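Local coordinates for iron binding protein FbpA (Mannheimia haemolytica, PDB 1Q35), which binds ferric iron and probably serves its uptake as a periplasmic carrier of the bacterial solute-binding protein 1 family, at residues P12-P17 / E264-Y269; E23-I28 / G255-G260; V58-V63 / I292-I297; L71-D76 / P241-A246; F96-R101 / E251-E256. All blocks are in the same frame, centred on the assembly; numbering follows the deposited sequence.

Contact 1: P12-P17 / E264-Y269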
# COMPACT_ATOMS: atom_id res chain seq x y z
N PRO A 12 9.58 -8.97 -6.53
CA PRO A 12 10.89 -9.26 -5.95
C PRO A 12 11.68 -8.05 -5.47
O PRO A 12 12.27 -8.10 -4.41
CB PRO A 12 11.63 -9.98 -7.09
CG PRO A 12 10.56 -10.60 -7.88
CD PRO A 12 9.36 -9.71 -7.78
N TYR A 13 11.69 -6.95 -6.23
CA TYR A 13 12.54 -5.82 -5.88
C TYR A 13 12.19 -5.18 -4.53
O TYR A 13 13.04 -4.56 -3.91
CB TYR A 13 12.60 -4.78 -7.02
CG TYR A 13 11.42 -3.83 -7.16
CD1 TYR A 13 10.13 -4.30 -7.40
CD2 TYR A 13 11.61 -2.45 -7.09
CE1 TYR A 13 9.06 -3.42 -7.56
CE2 TYR A 13 10.56 -1.57 -7.24
CZ TYR A 13 9.29 -2.05 -7.47
OH TYR A 13 8.24 -1.16 -7.62
N LEU A 14 10.94 -5.36 -4.08
CA LEU A 14 10.49 -4.80 -2.80
C LEU A 14 10.36 -5.82 -1.65
O LEU A 14 9.90 -5.46 -0.57
CB LEU A 14 9.15 -4.07 -3.01
CG LEU A 14 9.27 -2.77 -3.81
CD1 LEU A 14 7.89 -2.27 -4.24
CD2 LEU A 14 9.97 -1.70 -3.01
N ILE A 15 10.77 -7.07 -1.86
CA ILE A 15 10.68 -8.07 -0.79
C ILE A 15 11.82 -9.09 -0.76
O ILE A 15 12.16 -9.60 0.31
CB ILE A 15 9.29 -8.78 -0.84
CG1 ILE A 15 8.98 -9.51 0.48
CG2 ILE A 15 9.20 -9.73 -2.02
CD1 ILE A 15 8.93 -8.63 1.70
N GLU A 16 12.43 -9.37 -1.91
CA GLU A 16 13.54 -10.33 -1.98
C GLU A 16 14.68 -10.04 -1.01
O GLU A 16 15.18 -10.98 -0.40
CB GLU A 16 14.06 -10.44 -3.42
CG GLU A 16 15.02 -11.60 -3.67
CD GLU A 16 15.45 -11.67 -5.12
OE1 GLU A 16 16.63 -11.35 -5.40
OE2 GLU A 16 14.62 -12.03 -5.97
N PRO A 17 15.12 -8.79 -0.85
CA PRO A 17 16.20 -8.51 0.11
C PRO A 17 15.88 -8.99 1.53
O PRO A 17 16.74 -9.56 2.21
CB PRO A 17 16.34 -6.99 0.06
CG PRO A 17 15.85 -6.62 -1.29
CD PRO A 17 14.70 -7.56 -1.56
N GLU A 264 15.35 1.43 4.70
CA GLU A 264 16.49 1.90 3.92
C GLU A 264 16.43 1.49 2.47
O GLU A 264 16.84 2.25 1.59
CB GLU A 264 17.80 1.41 4.53
CG GLU A 264 18.10 1.96 5.91
CD GLU A 264 18.33 3.47 5.92
OE1 GLU A 264 18.08 4.08 6.97
OE2 GLU A 264 18.75 4.03 4.89
N LEU A 265 15.93 0.28 2.20
CA LEU A 265 15.83 -0.24 0.84
C LEU A 265 14.52 0.11 0.16
O LEU A 265 14.49 0.41 -1.03
CB LEU A 265 16.01 -1.76 0.83
CG LEU A 265 17.32 -2.31 1.39
CD1 LEU A 265 17.36 -3.83 1.21
CD2 LEU A 265 18.53 -1.66 0.74
N ASN A 266 13.42 0.05 0.91
CA ASN A 266 12.10 0.28 0.32
C ASN A 266 11.57 1.70 0.50
O ASN A 266 10.61 2.07 -0.16
CB ASN A 266 11.06 -0.68 0.89
CG ASN A 266 11.22 -2.10 0.38
OD1 ASN A 266 12.21 -2.46 -0.26
ND2 ASN A 266 10.22 -2.93 0.68
N HIS A 267 12.15 2.48 1.42
CA HIS A 267 11.67 3.83 1.72
C HIS A 267 10.24 3.85 2.25
O HIS A 267 9.48 4.78 2.01
CB HIS A 267 11.85 4.75 0.51
CG HIS A 267 13.28 4.88 0.12
ND1 HIS A 267 14.18 5.60 0.88
CD2 HIS A 267 13.99 4.32 -0.88
CE1 HIS A 267 15.37 5.51 0.33
NE2 HIS A 267 15.29 4.74 -0.74
N GLU A 268 9.91 2.79 3.01
CA GLU A 268 8.63 2.69 3.70
C GLU A 268 8.81 3.10 5.15
O GLU A 268 9.93 3.28 5.63
CB GLU A 268 8.10 1.26 3.62
CG GLU A 268 7.68 0.86 2.22
CD GLU A 268 7.15 -0.55 2.18
OE1 GLU A 268 5.93 -0.74 2.43
OE2 GLU A 268 7.95 -1.46 1.90
N TYR A 269 7.70 3.28 5.84
CA TYR A 269 7.73 3.59 7.27
C TYR A 269 7.69 2.28 8.06
O TYR A 269 6.72 1.54 7.96
CB TYR A 269 6.54 4.47 7.65
CG TYR A 269 6.56 5.81 6.94
CD1 TYR A 269 5.69 6.08 5.89
CD2 TYR A 269 7.46 6.80 7.32
CE1 TYR A 269 5.72 7.31 5.23
CE2 TYR A 269 7.50 8.04 6.66
CZ TYR A 269 6.63 8.28 5.62
OH TYR A 269 6.66 9.49 4.96
O HOH W 1 13.83 -2.39 -2.41

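Contact 2: E23-I28 / G255-G260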
# COMPACT_ATOMS: atom_id res chain seq x y z
N GLU A 23 16.64 -16.06 5.03
CA GLU A 23 17.22 -17.36 4.69
C GLU A 23 18.64 -17.51 5.24
O GLU A 23 18.99 -18.57 5.76
CB GLU A 23 17.26 -17.55 3.17
CG GLU A 23 15.91 -17.82 2.53
CD GLU A 23 16.03 -18.07 1.04
OE1 GLU A 23 16.56 -17.20 0.34
OE2 GLU A 23 15.59 -19.13 0.58
N LYS A 24 19.43 -16.45 5.14
CA LYS A 24 20.82 -16.48 5.59
C LYS A 24 20.91 -16.55 7.11
O LYS A 24 21.74 -17.29 7.65
CB LYS A 24 21.56 -15.23 5.09
CG LYS A 24 23.05 -15.21 5.40
CD LYS A 24 23.75 -14.01 4.76
N ASP A 25 20.06 -15.81 7.80
CA ASP A 25 20.14 -15.65 9.25
C ASP A 25 19.52 -16.82 10.03
O ASP A 25 19.91 -17.07 11.17
CB ASP A 25 19.46 -14.35 9.69
CG ASP A 25 20.21 -13.10 9.23
OD1 ASP A 25 21.30 -13.22 8.63
OD2 ASP A 25 19.76 -11.95 9.43
N THR A 26 18.56 -17.51 9.42
CA THR A 26 17.83 -18.59 10.10
C THR A 26 18.10 -19.98 9.53
O THR A 26 17.89 -20.98 10.23
CB THR A 26 16.29 -18.35 10.05
OG1 THR A 26 15.81 -18.51 8.71
CG2 THR A 26 15.93 -16.91 10.44
N GLY A 27 18.55 -20.06 8.28
CA GLY A 27 18.76 -21.33 7.60
C GLY A 27 17.51 -21.93 6.98
O GLY A 27 17.57 -23.00 6.37
N ILE A 28 16.37 -21.24 7.11
CA ILE A 28 15.10 -21.74 6.59
C ILE A 28 14.97 -21.34 5.12
O ILE A 28 15.13 -20.17 4.78
CB ILE A 28 13.91 -21.18 7.41
CG1 ILE A 28 14.01 -21.64 8.87
CG2 ILE A 28 12.58 -21.63 6.80
CD1 ILE A 28 13.15 -20.85 9.83
N GLY A 255 11.32 -7.64 13.13
CA GLY A 255 12.48 -7.31 13.95
C GLY A 255 13.32 -6.15 13.46
O GLY A 255 13.11 -5.61 12.37
N GLU A 256 14.30 -5.78 14.27
CA GLU A 256 15.14 -4.61 14.02
C GLU A 256 15.80 -4.63 12.64
O GLU A 256 15.77 -3.62 11.92
CB GLU A 256 16.22 -4.52 15.11
CG GLU A 256 17.14 -3.32 15.00
CD GLU A 256 18.20 -3.33 16.08
OE1 GLU A 256 19.26 -3.96 15.86
OE2 GLU A 256 17.95 -2.74 17.15
N LYS A 257 16.40 -5.76 12.27
CA LYS A 257 17.16 -5.83 11.02
C LYS A 257 16.25 -5.68 9.81
O LYS A 257 16.49 -4.84 8.95
CB LYS A 257 17.94 -7.14 10.93
CG LYS A 257 18.80 -7.25 9.68
CD LYS A 257 19.71 -8.46 9.71
CE LYS A 257 20.25 -8.77 8.33
NZ LYS A 257 21.22 -9.90 8.32
N ALA A 258 15.20 -6.49 9.75
CA ALA A 258 14.27 -6.45 8.61
C ALA A 258 13.54 -5.11 8.52
O ALA A 258 13.33 -4.59 7.42
CB ALA A 258 13.27 -7.58 8.70
N GLN A 259 13.17 -4.55 9.66
CA GLN A 259 12.50 -3.25 9.68
C GLN A 259 13.42 -2.15 9.15
O GLN A 259 12.98 -1.23 8.45
CB GLN A 259 11.99 -2.93 11.09
CG GLN A 259 10.81 -3.80 11.52
CD GLN A 259 9.50 -3.37 10.87
OE1 GLN A 259 9.04 -2.25 11.10
NE2 GLN A 259 8.90 -4.25 10.08
N GLY A 260 14.71 -2.25 9.47
CA GLY A 260 15.72 -1.37 8.90
C GLY A 260 15.83 -1.51 7.40
O GLY A 260 16.01 -0.51 6.71

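Contact 3: V58-V63 / I292-I297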
# COMPACT_ATOMS: atom_id res chain seq x y z
N VAL A 58 -0.15 -6.04 0.46
CA VAL A 58 0.17 -4.63 0.27
C VAL A 58 -1.02 -3.72 0.56
O VAL A 58 -0.98 -2.53 0.25
CB VAL A 58 0.68 -4.34 -1.17
CG1 VAL A 58 1.99 -5.07 -1.42
CG2 VAL A 58 -0.35 -4.72 -2.21
N ASP A 59 -2.08 -4.27 1.14
CA ASP A 59 -3.33 -3.53 1.31
C ASP A 59 -4.14 -4.14 2.46
O ASP A 59 -4.32 -5.35 2.51
CB ASP A 59 -4.09 -3.57 -0.02
CG ASP A 59 -5.52 -3.10 0.09
OD1 ASP A 59 -5.77 -2.06 0.75
OD2 ASP A 59 -6.45 -3.73 -0.46
N ILE A 60 -4.62 -3.29 3.36
CA ILE A 60 -5.47 -3.75 4.46
C ILE A 60 -6.74 -4.42 3.94
O ILE A 60 -7.22 -5.37 4.55
CB ILE A 60 -5.83 -2.59 5.42
CG1 ILE A 60 -6.65 -3.11 6.62
CG2 ILE A 60 -6.62 -1.48 4.71
CD1 ILE A 60 -5.89 -4.04 7.53
N SER A 61 -7.29 -3.95 2.83
CA SER A 61 -8.52 -4.54 2.34
C SER A 61 -8.32 -5.98 1.88
O SER A 61 -9.18 -6.82 2.12
CB SER A 61 -9.16 -3.67 1.27
OG SER A 61 -9.49 -2.40 1.81
N ARG A 62 -7.18 -6.28 1.26
CA ARG A 62 -6.84 -7.67 0.92
C ARG A 62 -6.66 -8.52 2.18
O ARG A 62 -7.11 -9.67 2.23
CB ARG A 62 -5.57 -7.74 0.07
CG ARG A 62 -5.18 -9.15 -0.37
CD ARG A 62 -6.10 -9.76 -1.42
NE ARG A 62 -5.79 -9.27 -2.76
CZ ARG A 62 -6.51 -9.55 -3.84
NH1 ARG A 62 -6.14 -9.04 -5.01
NH2 ARG A 62 -7.58 -10.33 -3.78
N VAL A 63 -5.98 -7.96 3.18
CA VAL A 63 -5.81 -8.65 4.45
C VAL A 63 -7.15 -9.06 5.03
O VAL A 63 -7.33 -10.21 5.44
CB VAL A 63 -5.07 -7.75 5.48
CG1 VAL A 63 -5.19 -8.32 6.88
CG2 VAL A 63 -3.61 -7.60 5.10
N ILE A 292 -8.39 7.24 10.95
CA ILE A 292 -9.28 6.11 10.69
C ILE A 292 -8.59 4.79 11.07
O ILE A 292 -7.41 4.57 10.81
CB ILE A 292 -9.72 6.11 9.21
CG1 ILE A 292 -10.87 5.12 8.98
CG2 ILE A 292 -8.54 5.81 8.27
CD1 ILE A 292 -11.46 5.20 7.58
N LYS A 293 -9.35 3.90 11.71
CA LYS A 293 -8.84 2.57 12.02
C LYS A 293 -8.70 1.76 10.74
O LYS A 293 -9.53 1.85 9.84
CB LYS A 293 -9.80 1.85 12.96
CG LYS A 293 -9.78 2.33 14.39
CD LYS A 293 -9.63 1.16 15.37
CE LYS A 293 -10.69 0.08 15.18
NZ LYS A 293 -10.11 -1.29 15.01
N LEU A 294 -7.66 0.92 10.67
CA LEU A 294 -7.39 0.14 9.47
C LEU A 294 -8.60 -0.70 9.04
O LEU A 294 -8.94 -0.73 7.86
CB LEU A 294 -6.16 -0.75 9.69
CG LEU A 294 -4.82 -0.01 9.64
CD1 LEU A 294 -3.68 -0.87 10.20
CD2 LEU A 294 -4.49 0.45 8.22
N GLU A 295 -9.26 -1.35 9.99
CA GLU A 295 -10.43 -2.18 9.67
C GLU A 295 -11.58 -1.36 9.10
O GLU A 295 -12.38 -1.89 8.33
CB GLU A 295 -10.91 -2.95 10.90
CG GLU A 295 -9.99 -4.08 11.33
CD GLU A 295 -9.00 -3.67 12.41
OE1 GLU A 295 -8.70 -2.47 12.57
OE2 GLU A 295 -8.51 -4.58 13.11
N ASP A 296 -11.66 -0.09 9.48
CA ASP A 296 -12.71 0.78 8.99
C ASP A 296 -12.46 1.29 7.57
O ASP A 296 -13.38 1.79 6.93
CB ASP A 296 -12.96 1.93 9.96
CG ASP A 296 -13.55 1.46 11.26
OD1 ASP A 296 -14.41 0.55 11.23
OD2 ASP A 296 -13.20 1.95 12.35
N ILE A 297 -11.22 1.17 7.08
CA ILE A 297 -10.95 1.33 5.65
C ILE A 297 -11.53 0.12 4.92
O ILE A 297 -12.37 0.25 4.02
CB ILE A 297 -9.43 1.45 5.36
CG1 ILE A 297 -8.84 2.69 6.06
CG2 ILE A 297 -9.17 1.49 3.85
CD1 ILE A 297 -7.32 2.71 6.06

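Contact 4: L71-D76 / P241-A246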
# COMPACT_ATOMS: atom_id res chain seq x y z
N LEU A 71 -9.46 -17.75 6.15
CA LEU A 71 -8.30 -18.35 5.50
C LEU A 71 -7.00 -18.11 6.27
O LEU A 71 -5.94 -18.54 5.83
CB LEU A 71 -8.16 -17.83 4.07
CG LEU A 71 -9.37 -18.09 3.18
CD1 LEU A 71 -9.20 -17.38 1.85
CD2 LEU A 71 -9.57 -19.58 2.96
N ALA A 72 -7.10 -17.45 7.42
CA ALA A 72 -5.96 -17.18 8.29
C ALA A 72 -6.06 -17.98 9.58
O ALA A 72 -7.07 -18.66 9.81
CB ALA A 72 -5.90 -15.70 8.62
N GLN A 73 -5.03 -17.90 10.41
CA GLN A 73 -5.09 -18.43 11.77
C GLN A 73 -4.45 -17.47 12.77
O GLN A 73 -3.64 -16.61 12.41
CB GLN A 73 -4.42 -19.81 11.85
CG GLN A 73 -2.95 -19.86 11.49
CD GLN A 73 -2.36 -21.23 11.76
OE1 GLN A 73 -2.35 -21.69 12.91
NE2 GLN A 73 -1.91 -21.91 10.72
N LYS A 74 -4.83 -17.64 14.03
CA LYS A 74 -4.37 -16.78 15.11
C LYS A 74 -2.94 -17.13 15.52
O LYS A 74 -2.62 -18.30 15.74
CB LYS A 74 -5.29 -16.91 16.32
CG LYS A 74 -6.71 -16.44 16.04
CD LYS A 74 -7.65 -16.75 17.20
CE LYS A 74 -7.35 -15.89 18.41
NZ LYS A 74 -8.57 -15.70 19.25
N ILE A 75 -2.11 -16.10 15.62
CA ILE A 75 -0.71 -16.24 16.01
C ILE A 75 -0.46 -15.41 17.26
O ILE A 75 -0.60 -14.19 17.24
CB ILE A 75 0.22 -15.77 14.87
CG1 ILE A 75 -0.08 -16.51 13.56
CG2 ILE A 75 1.68 -15.92 15.28
CD1 ILE A 75 0.18 -18.01 13.61
N ASP A 76 -0.08 -16.09 18.33
CA ASP A 76 0.21 -15.46 19.61
C ASP A 76 1.71 -15.56 19.83
O ASP A 76 2.23 -16.61 20.19
CB ASP A 76 -0.57 -16.18 20.71
CG ASP A 76 -0.36 -15.56 22.09
OD1 ASP A 76 0.18 -14.43 22.19
OD2 ASP A 76 -0.73 -16.14 23.13
N PRO A 241 1.34 -25.66 6.32
CA PRO A 241 2.09 -26.90 6.57
C PRO A 241 3.46 -26.74 7.25
O PRO A 241 4.03 -27.75 7.66
CB PRO A 241 2.26 -27.49 5.17
CG PRO A 241 2.25 -26.32 4.27
CD PRO A 241 1.33 -25.31 4.88
N ASN A 242 3.99 -25.52 7.35
CA ASN A 242 5.25 -25.26 8.05
C ASN A 242 5.07 -24.08 8.98
O ASN A 242 5.74 -23.05 8.85
CB ASN A 242 6.38 -24.97 7.05
CG ASN A 242 6.49 -26.03 5.98
OD1 ASN A 242 7.05 -27.11 6.21
ND2 ASN A 242 5.98 -25.73 4.79
N LYS A 243 4.16 -24.22 9.93
CA LYS A 243 3.69 -23.09 10.71
C LYS A 243 4.76 -22.51 11.63
O LYS A 243 4.86 -21.30 11.76
CB LYS A 243 2.44 -23.47 11.51
CG LYS A 243 1.84 -22.32 12.32
CD LYS A 243 2.35 -22.31 13.75
CE LYS A 243 1.57 -21.33 14.60
NZ LYS A 243 0.16 -21.76 14.76
N ALA A 244 5.55 -23.36 12.28
CA ALA A 244 6.63 -22.88 13.13
C ALA A 244 7.60 -22.02 12.32
O ALA A 244 8.06 -20.99 12.81
CB ALA A 244 7.37 -24.04 13.77
N ASN A 245 7.92 -22.47 11.11
CA ASN A 245 8.79 -21.70 10.21
C ASN A 245 8.12 -20.41 9.73
O ASN A 245 8.78 -19.39 9.56
CB ASN A 245 9.22 -22.56 9.02
CG ASN A 245 10.23 -23.64 9.41
OD1 ASN A 245 10.81 -23.60 10.50
ND2 ASN A 245 10.44 -24.60 8.52
N ALA A 246 6.81 -20.47 9.51
CA ALA A 246 6.04 -19.29 9.11
C ALA A 246 6.07 -18.24 10.22
O ALA A 246 6.22 -17.05 9.95
CB ALA A 246 4.61 -19.67 8.77

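Contact 5: F96-R101 / E251-E256. With FMT (formic acid), chain C.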
# COMPACT_ATOMS: atom_id res chain seq x y z
N PHE A 96 -0.97 -9.02 10.64
CA PHE A 96 0.12 -8.22 11.18
C PHE A 96 0.66 -7.25 10.14
O PHE A 96 1.05 -7.66 9.05
CB PHE A 96 1.23 -9.13 11.69
CG PHE A 96 0.74 -10.12 12.69
CD1 PHE A 96 0.26 -11.36 12.29
CD2 PHE A 96 0.65 -9.77 14.03
CE1 PHE A 96 -0.26 -12.25 13.21
CE2 PHE A 96 0.14 -10.67 14.96
CZ PHE A 96 -0.32 -11.91 14.54
N GLY A 97 0.65 -5.97 10.48
CA GLY A 97 1.28 -4.95 9.66
C GLY A 97 2.79 -4.99 9.83
O GLY A 97 3.30 -5.20 10.93
N LEU A 98 3.50 -4.78 8.72
CA LEU A 98 4.96 -4.78 8.69
C LEU A 98 5.54 -3.41 8.32
O LEU A 98 6.63 -3.06 8.78
CB LEU A 98 5.46 -5.83 7.71
CG LEU A 98 5.17 -7.28 8.11
CD1 LEU A 98 5.54 -8.22 6.97
CD2 LEU A 98 5.91 -7.67 9.39
N THR A 99 4.84 -2.66 7.47
CA THR A 99 5.19 -1.27 7.19
C THR A 99 3.91 -0.47 7.03
O THR A 99 2.84 -1.03 6.81
CB THR A 99 5.97 -1.11 5.88
OG1 THR A 99 5.14 -1.54 4.80
CG2 THR A 99 7.22 -1.99 5.85
N THR A 100 4.03 0.85 7.12
CA THR A 100 3.00 1.74 6.61
C THR A 100 3.54 2.53 5.44
O THR A 100 4.74 2.66 5.24
CB THR A 100 2.40 2.69 7.68
OG1 THR A 100 3.39 3.63 8.12
CG2 THR A 100 1.93 1.94 8.92
N ARG A 101 2.60 3.03 4.64
CA ARG A 101 2.88 3.82 3.46
C ARG A 101 1.78 4.85 3.34
O ARG A 101 0.66 4.62 3.80
CB ARG A 101 2.96 2.93 2.21
CG ARG A 101 1.77 2.02 1.99
CD ARG A 101 1.94 0.61 2.55
NE ARG A 101 3.04 -0.14 1.93
CZ ARG A 101 3.00 -0.77 0.74
NH1 ARG A 101 4.08 -1.41 0.33
NH2 ARG A 101 1.93 -0.78 -0.03
N GLU A 251 8.02 -13.11 12.52
CA GLU A 251 8.79 -12.55 13.62
C GLU A 251 10.06 -11.87 13.11
O GLU A 251 10.40 -10.78 13.55
CB GLU A 251 9.15 -13.64 14.65
CG GLU A 251 7.95 -14.09 15.47
CD GLU A 251 8.24 -15.25 16.41
OE1 GLU A 251 7.48 -15.41 17.39
OE2 GLU A 251 9.20 -16.00 16.18
N TYR A 252 10.73 -12.50 12.15
CA TYR A 252 11.93 -11.92 11.54
C TYR A 252 11.61 -10.61 10.83
O TYR A 252 12.33 -9.62 10.98
CB TYR A 252 12.56 -12.89 10.54
CG TYR A 252 13.87 -12.40 9.96
CD1 TYR A 252 13.89 -11.61 8.81
CD2 TYR A 252 15.08 -12.72 10.57
CE1 TYR A 252 15.09 -11.15 8.28
CE2 TYR A 252 16.28 -12.26 10.05
CZ TYR A 252 16.28 -11.49 8.90
OH TYR A 252 17.47 -11.03 8.38
N LEU A 253 10.53 -10.59 10.06
CA LEU A 253 10.15 -9.40 9.30
C LEU A 253 9.76 -8.24 10.22
O LEU A 253 9.87 -7.08 9.82
CB LEU A 253 9.03 -9.71 8.30
CG LEU A 253 9.43 -10.65 7.16
CD1 LEU A 253 8.22 -11.05 6.33
CD2 LEU A 253 10.51 -10.04 6.27
N SER A 254 9.33 -8.55 11.45
CA SER A 254 8.98 -7.54 12.44
C SER A 254 10.17 -6.99 13.23
O SER A 254 10.02 -5.99 13.93
CB SER A 254 7.95 -8.12 13.43
OG SER A 254 8.57 -8.90 14.46
N GLY A 255 11.32 -7.64 13.13
CA GLY A 255 12.48 -7.31 13.95
C GLY A 255 13.32 -6.15 13.46
O GLY A 255 13.11 -5.61 12.37
N GLU A 256 14.30 -5.78 14.27
CA GLU A 256 15.14 -4.61 14.02
C GLU A 256 15.80 -4.63 12.64
O GLU A 256 15.77 -3.62 11.92
CB GLU A 256 16.22 -4.52 15.11
CG GLU A 256 17.14 -3.32 15.00
CD GLU A 256 18.20 -3.33 16.08
OE1 GLU A 256 19.26 -3.96 15.86
OE2 GLU A 256 17.95 -2.74 17.15
C FMT C . 4.52 -2.95 -3.32
O1 FMT C . 5.10 -4.14 -3.20
O2 FMT C . 4.59 -2.16 -2.40

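Contact 1: P12-P17 / E264-Y269
The carboxamide of Asn266 reaches across to the backbone carbonyl of Leu14, with ND2 2.8 Å from Leu14 O and an N-H...O angle of 161°. Leu14 O lies in the amide plane, whereas the donor is tilted from the carbonyl plane. With CG anti to its own carbonyl carbon (chi1 -73°), Asn266 carries its amide off the C-terminal part of helix 256-266. Its ND2 also donates at 3.0 Å to Glu268 OE2, itself salt-bridged to Arg10, and these two acceptors hold the amide rotation. A water 2.7 Å from Asn266 OD1 bonds to Tyr13 O as well. In this periplasmic-binding-protein fold the contact sets the start of helix 16-26 beside the iron site: Tyr13 packs on Tyr199, a ligand of ferric iron in the iron-bound protein. The branch CD2 of Leu14 comes within 3.6 Å of Asn266 OD1, while its CG stands 3.6 Å above the centre of the Tyr13 ring. Further out, Leu265 turns CD1 onto Pro17 CB at 3.5 Å.

Contact 2: E23-I28 / G255-G260
The carboxylate of Asp25 is the flat group here, and Lys257 NZ meets it on the syn lone pair of OD2, the side of the other oxygen. NZ lies 2.8 Å from Asp25 OD2 and 3.3 Å from Asp25 OD1, so the ammonium makes one firm and one weak bond across the two oxygens, both part of a single salt bridge. The methylenes arrive at the same oxygen: Lys257 CE is 3.4 Å and Lys257 CD 3.5 Å from Asp25 OD2. Seen from OD2, the Tyr252 hydroxyl, which is hydrogen-bonded to it, lies roughly at right angles to NZ.

The two side chains approach from opposite directions. Lys257 is extended along its whole length, CG anti to the backbone N (chi1 -177°), and this spans a CA separation of 10.4 Å between Asp25 and Lys257. Asp25 belongs to the closing turn of helix 16-26, where Thr26 OG1 accepts from Ile28 N in an ST turn and Gly27 takes positive phi. Lys257 sits in the first turn of helix 256-266, just past the N-cap Gly255. The contact thus ties one helix end to another helix start at the surface, burying 76 Å². Two strong donors on OD2 would be expected to favour the ionised carboxylate, while exposure to solvent probably keeps the energetic gain of the ion pair modest.

Contact 3: V58-V63 / I292-I297
Ile60 meets helix 294-298 with both branches of its side chain. CG1, anti to the backbone N (chi1 -176°), runs over Leu294, where it lies 3.5 Å from Leu294 O and 3.9 Å from Leu294 CB. The terminal methyl CD1 of Ile60 stays at that same CB, also at 3.9 Å, so the long branch lies obliquely across the root of the leucine side chain. The other branch turns to Ile297: Ile60 CG2 is 4.0 Å from Ile297 CG2, and here the side chains cross at about a right angle. Ile297 offers this methyl because its CG2 is the one anti to the backbone N, while CG1 stands beside that nitrogen.

Both segments are helix starts, and helix 60-68, which follows the central strand 54-57, is N-capped by Asp59. The Asp59 carboxylate accepts from Ser61 N at OD1 (3.2 Å, 161°) and from Arg62 N at OD2 (3.2 Å), each donor standing above its plane, which fixes the first turn on which Ile60 is mounted. Asp59 OD1 is also bonded to Ser145 and Asn230. Ser61 merely skirts the apolar patch, OG 4.4 Å from Ile297 CG2, with its hydroxyl bonded to that of Ser145. Ile231 of strand 228-236 touches both Ile60 and Leu294, joining the two helix starts to the sheet.

Contact 4: L71-D76 / P241-A246
Lys243 makes every close approach of this contact, and it does so near the end of its chain. Its CE comes 3.7 Å from Ile75 CD1, the two side chains reaching toward each other tip to tip, with Lys243 NZ 3.9 Å from the same methyl. NZ then donates to Gln73 OE1 at 3.1 Å. The C=O...N angle of 124° is ordinary, but the donor stands 54° out of the carbonyl plane and is not on a lone pair. The lysine reaches this place by folding, bent at chi2 (-94°) and again at chi4, while Gln73, extended beyond CG, passes at a slant to it.

The close part is therefore small: Ile75 is buried, and Gln73 has its amide pinned at both ends, since NE2 donates to Ala237 O. Away from it the packing thins out. The backbones stay far apart, with Ile75 CA and Lys243 CA 9.7 Å from each other; Lys74 points away from the helix as an exposed residue, and Asp76 is exposed too. The total buried surface is 122 Å².

The extended segment 71-76 runs between helix 60-68 and helix 78-83 and bonds through Gln73 to the backbone of Ile236, at the end of strand 228-236. The start of helix 243-254 faces it, with Ala246 packed on Val4 of strand 3-8 and on Ile236.

Contact 5: F96-R101 / E251-E256
Leu98 joins strand 96-108 to Leu253 of helix 243-254, and the strand reaches it through Phe96 and Gly97. Phe96 packs on Leu80 of helix 78-83 and pairs by backbone with Val234. At Leu98 the side chain, CG anti to the carbonyl carbon (chi1 -66°), spreads both methyls over the helix: CD2 is 3.9 Å from Leu253 CB, and CD1 is 3.9 Å from Leu253 CD1. The same CD2 comes within 4.1 Å of Ser254 N, so one branch covers the helix backbone while the other meets the leucine tip. Ser254 is buried beside it, its OG donating to Glu251 O at 2.8 Å.

Leu98 and Thr99 both face Ser232 of the antiparallel strand 228-236, a classic beta bulge in strand 96-108. Thr99 OG1 is bonded to Ser232 OG, and Thr100 OG1 to Lys229 NZ. Arg101, bent at chi2 and chi3, turns its guanidinium to a formic acid molecule: NH1 donates to O2 of the formic acid at 2.9 Å and 155°, from near the guanidinium plane. Arg10 NE binds the same molecule, and Glu268 OE1 pairs with Arg101 NH1 in a salt bridge.

Chemically, then, the strand is apolar where it seats the helix and cationic three residues later, where two arginines beside a carboxylate hold a small acid, probably from the crystallisation liquor, consistent with an anion-binding spot in the cleft.

In the fold
Contacts 1, 2 and 5 cluster on one region, with centres 11 to 13 Å apart. Contacts 2 and 5 share Gly255 and Glu256, and Gln259 NE2 of contact 2 lies 2.9 Å from Leu98 O of contact 5. Contact 1 meets contact 5 at Glu268, whose OE1 is 2.6 Å from Thr99 OG1. The iron-binding tyrosines, empty of metal here, lie near contacts 1 and 3: by side chains, Tyr13 is about 3 Å from Tyr199, Leu14 about 4 Å from Tyr198, and Ile60 of contact 3 about 9 Å from Tyr142. The formic acid held by Arg101 is about 4 Å from the Leu14 side chain. Contact 4, 24 Å from contact 1 by centres, is peripheral, but Ile75 O lies 3.5 Å from Phe96 CZ.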